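Local coordinates for protein putative esterase aq_1494 (Aquifex aeolicus, PDB 2EGJ) that is a hotdog-fold putative esterase that probably hydrolyses fatty acyl-CoA thioesters, at residues A[69-74]-A[93-98]. Numbering follows the deposited sequence.
Sequences YDDVFE and VFKEDI
Glu74 and Phe94 face each other as an antiparallel hydrogen-bonded pair, and their two backbone bonds fix the tight end of this contact. Glu74 N reaches Phe94 O at 2.9 Å, with 165° at the hydrogen, and Phe94 N returns a similar bond to Glu74 O. The Glu74 carbonyl is shared, since Val93 CA also approaches Glu74 O at 3.4 Å in a CA-H...O contact. Packing is dense here as well: Phe73 CB lies 3.3 Å from Phe94 O, while CD1 of the Phe73 ring meets Val93 CG1 obliquely at 3.7 Å. CG of Phe73 sits between its own backbone N and carbonyl carbon (chi1 62°), which carries the far part of the ring off toward Tyr28 of helix 23-39. The paired residues belong to the open end of the hairpin formed by strands 72-82 and 86-95 in the curved antiparallel sheet of the hotdog fold; strand 3-8 flanks Phe73 and strand 98-111 flanks Val93. Beyond Phe73 the chains separate toward Val72 and Glu96, both exposed, and on this solvent side a water stands in for a direct backbone bond. It donates to Val72 O and accepts from Glu96 N, just where the second segment enters a type II' turn from Lys95 to Ile98. On this looser side Lys95, its chain bent at chi3 (-105°), reaches back to Asp71 in a salt bridge, NZ coming to Asp71 OD2 from above the carboxylate plane at 2.7 Å. The same OD2 accepts from Phe68 N, so one oxygen ties the loop before strand 72-82 both to itself and to Lys95. An alanine in place of Asp71 would probably leave the Lys95 ammonium without this mate and its long chain freer to swing, with Phe68 N losing its acceptor.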
ATOM      1  N   TYR A  69      11.840   5.952   8.855  1.00 13.26           N
ATOM      2  CA  TYR A  69      12.381   6.025   7.505  1.00 14.87           C
ATOM      3  C   TYR A  69      13.903   5.821   7.495  1.00 15.39           C
ATOM      4  O   TYR A  69      14.624   6.458   8.285  1.00 15.41           O
ATOM      5  CB  TYR A  69      12.030   7.381   6.883  1.00 14.81           C
ATOM      6  CG  TYR A  69      12.735   7.627   5.593  1.00 16.28           C
ATOM      7  CD1 TYR A  69      12.582   6.744   4.506  1.00 13.76           C
ATOM      8  CD2 TYR A  69      13.581   8.749   5.440  1.00 16.37           C
ATOM      9  CE1 TYR A  69      13.261   6.975   3.295  1.00 16.29           C
ATOM     10  CE2 TYR A  69      14.244   8.979   4.252  1.00 16.68           C
ATOM     11  CZ  TYR A  69      14.086   8.108   3.186  1.00 16.78           C
ATOM     12  OH  TYR A  69      14.772   8.362   2.013  1.00 16.13           O
ATOM     13  N   ASP A  70      14.362   4.946   6.602  1.00 15.05           N
ATOM     14  CA  ASP A  70      15.785   4.680   6.314  1.00 16.51           C
ATOM     15  C   ASP A  70      16.462   3.745   7.330  1.00 15.73           C
ATOM     16  O   ASP A  70      17.636   3.403   7.159  1.00 16.85           O
ATOM     17  CB  ASP A  70      16.587   5.997   6.141  1.00 17.99           C
ATOM     18  CG  ASP A  70      17.479   5.998   4.915  1.00 19.48           C
ATOM     19  OD1 ASP A  70      17.162   5.328   3.916  1.00 21.09           O
ATOM     20  OD2 ASP A  70      18.508   6.719   4.934  1.00 22.52           O
ATOM     21  N   ASP A  71      15.720   3.296   8.341  1.00 15.40           N
ATOM     22  CA  ASP A  71      16.248   2.285   9.280  1.00 15.66           C
ATOM     23  C   ASP A  71      16.573   1.018   8.519  1.00 15.63           C
ATOM     24  O   ASP A  71      15.801   0.606   7.640  1.00 15.49           O
ATOM     25  CB  ASP A  71      15.263   1.941  10.411  1.00 15.35           C
ATOM     26  CG  ASP A  71      15.278   2.947  11.569  1.00 18.38           C
ATOM     27  OD1 ASP A  71      16.183   3.829  11.627  1.00 19.95           O
ATOM     28  OD2 ASP A  71      14.357   2.852  12.426  1.00 17.04           O
ATOM     29  N   VAL A  72      17.716   0.409   8.851  1.00 15.62           N
ATOM     30  CA  VAL A  72      18.045  -0.929   8.372  1.00 16.04           C
ATOM     31  C   VAL A  72      17.704  -1.885   9.498  1.00 15.99           C
ATOM     32  O   VAL A  72      18.080  -1.670  10.680  1.00 15.54           O
ATOM     33  CB  VAL A  72      19.534  -1.063   7.971  1.00 16.51           C
ATOM     34  CG1 VAL A  72      19.873  -2.499   7.595  1.00 17.73           C
ATOM     35  CG2 VAL A  72      19.853  -0.126   6.817  1.00 17.56           C
ATOM     36  N   PHE A  73      16.950  -2.920   9.159  1.00 15.06           N
ATOM     37  CA  PHE A  73      16.559  -3.917  10.133  1.00 14.77           C
ATOM     38  C   PHE A  73      16.746  -5.328   9.566  1.00 15.34           C
ATOM     39  O   PHE A  73      16.994  -5.489   8.373  1.00 14.70           O
ATOM     40  CB  PHE A  73      15.119  -3.689  10.618  1.00 15.37           C
ATOM     41  CG  PHE A  73      14.069  -3.804   9.523  1.00 14.43           C
ATOM     42  CD1 PHE A  73      13.421  -5.008   9.302  1.00 15.30           C
ATOM     43  CD2 PHE A  73      13.729  -2.697   8.737  1.00 15.45           C
ATOM     44  CE1 PHE A  73      12.458  -5.134   8.308  1.00 14.56           C
ATOM     45  CE2 PHE A  73      12.748  -2.808   7.725  1.00 14.49           C
ATOM     46  CZ  PHE A  73      12.116  -4.018   7.518  1.00 16.24           C
ATOM     47  N   GLU A  74      16.661  -6.324  10.442  1.00 15.85           N
ATOM     48  CA  GLU A  74      16.770  -7.730  10.074  1.00 17.74           C
ATOM     49  C   GLU A  74      15.547  -8.460  10.605  1.00 16.04           C
ATOM     50  O   GLU A  74      15.119  -8.233  11.735  1.00 16.75           O
ATOM     51  CB  GLU A  74      18.028  -8.370  10.659  1.00 17.95           C
ATOM     52  CG  GLU A  74      19.311  -7.885  10.065  1.00 21.99           C
ATOM     53  CD  GLU A  74      20.539  -8.642  10.609  1.00 23.27           C
ATOM     54  OE1 GLU A  74      20.410  -9.396  11.614  1.00 27.62           O
ATOM     55  OE2 GLU A  74      21.622  -8.470  10.003  1.00 31.19           O
ATOM     56  N   VAL A  93      12.033  -9.067  14.677  1.00 16.35           N
ATOM     57  CA  VAL A  93      12.585  -7.946  13.940  1.00 16.85           C
ATOM     58  C   VAL A  93      13.543  -7.195  14.865  1.00 16.45           C
ATOM     59  O   VAL A  93      13.149  -6.798  15.963  1.00 16.05           O
ATOM     60  CB  VAL A  93      11.492  -6.983  13.468  1.00 16.97           C
ATOM     61  CG1 VAL A  93      12.100  -5.853  12.657  1.00 17.33           C
ATOM     62  CG2 VAL A  93      10.434  -7.732  12.640  1.00 16.21           C
ATOM     63  N   PHE A  94      14.792  -7.049  14.425  1.00 17.32           N
ATOM     64  CA  PHE A  94      15.804  -6.298  15.178  1.00 17.81           C
ATOM     65  C   PHE A  94      16.254  -5.115  14.361  1.00 17.23           C
ATOM     66  O   PHE A  94      16.500  -5.257  13.164  1.00 15.21           O
ATOM     67  CB  PHE A  94      17.053  -7.167  15.418  1.00 18.93           C
ATOM     68  CG  PHE A  94      16.821  -8.327  16.351  1.00 21.66           C
ATOM     69  CD1 PHE A  94      16.764  -8.128  17.728  1.00 25.06           C
ATOM     70  CD2 PHE A  94      16.653  -9.613  15.846  1.00 23.15           C
ATOM     71  CE1 PHE A  94      16.538  -9.219  18.601  1.00 26.44           C
ATOM     72  CE2 PHE A  94      16.445 -10.697  16.700  1.00 24.56           C
ATOM     73  CZ  PHE A  94      16.378 -10.493  18.076  1.00 23.08           C
ATOM     74  N   LYS A  95      16.450  -3.969  15.007  1.00 16.91           N
ATOM     75  CA  LYS A  95      17.271  -2.952  14.373  1.00 18.70           C
ATOM     76  C   LYS A  95      18.540  -2.833  15.213  1.00 18.86           C
ATOM     77  O   LYS A  95      18.466  -2.460  16.383  1.00 18.41           O
ATOM     78  CB  LYS A  95      16.541  -1.618  14.190  1.00 19.73           C
ATOM     79  CG  LYS A  95      16.067  -0.901  15.421  1.00 22.45           C
ATOM     80  CD  LYS A  95      15.196   0.325  15.022  1.00 21.02           C
ATOM     81  CE  LYS A  95      15.905   1.637  15.180  1.00 26.77           C
ATOM     82  NZ  LYS A  95      14.947   2.790  15.111  1.00 25.37           N
ATOM     83  N   GLU A  96      19.669  -3.218  14.612  1.00 20.07           N
ATOM     84  CA  GLU A  96      20.897  -3.489  15.345  1.00 21.67           C
ATOM     85  C   GLU A  96      20.589  -4.422  16.524  1.00 23.03           C
ATOM     86  O   GLU A  96      20.177  -5.577  16.325  1.00 22.40           O
ATOM     87  CB  GLU A  96      21.538  -2.159  15.764  1.00 20.98           C
ATOM     88  CG  GLU A  96      22.131  -1.421  14.586  1.00 23.85           C
ATOM     89  CD  GLU A  96      22.470   0.038  14.860  1.00 26.15           C
ATOM     90  OE1 GLU A  96      21.931   0.654  15.824  1.00 23.99           O
ATOM     91  OE2 GLU A  96      23.284   0.582  14.075  1.00 26.35           O
ATOM     92  N   ASP A  97      20.728  -3.915  17.745  1.00 24.29           N
ATOM     93  CA  ASP A  97      20.498  -4.730  18.931  1.00 26.43           C
ATOM     94  C   ASP A  97      19.082  -4.640  19.495  1.00 26.67           C
ATOM     95  O   ASP A  97      18.739  -5.380  20.419  1.00 27.74           O
ATOM     96  CB  ASP A  97      21.500  -4.334  20.017  1.00 26.98           C
ATOM     97  CG  ASP A  97      22.904  -4.650  19.621  1.00 29.15           C
ATOM     98  OD1 ASP A  97      23.266  -5.848  19.676  1.00 34.13           O
ATOM     99  OD2 ASP A  97      23.633  -3.714  19.225  1.00 30.90           O
ATOM    100  N   ILE A  98      18.273  -3.734  18.941  1.00 25.85           N
ATOM    101  CA  ILE A  98      16.990  -3.359  19.517  1.00 24.70           C
ATOM    102  C   ILE A  98      15.924  -4.302  18.946  1.00 24.78           C
ATOM    103  O   ILE A  98      15.862  -4.486  17.729  1.00 22.56           O
ATOM    104  CB  ILE A  98      16.620  -1.885  19.161  1.00 25.31           C
ATOM    105  CG1 ILE A  98      17.770  -0.904  19.461  1.00 26.76           C
ATOM    106  CG2 ILE A  98      15.329  -1.457  19.867  1.00 26.01           C
ATOM    107  CD1 ILE A  98      18.174  -0.826  20.912  1.00 28.30           C
TER
HETATM  108  O   HOH W   1      19.937  -3.779  11.759  1.00 31.24           O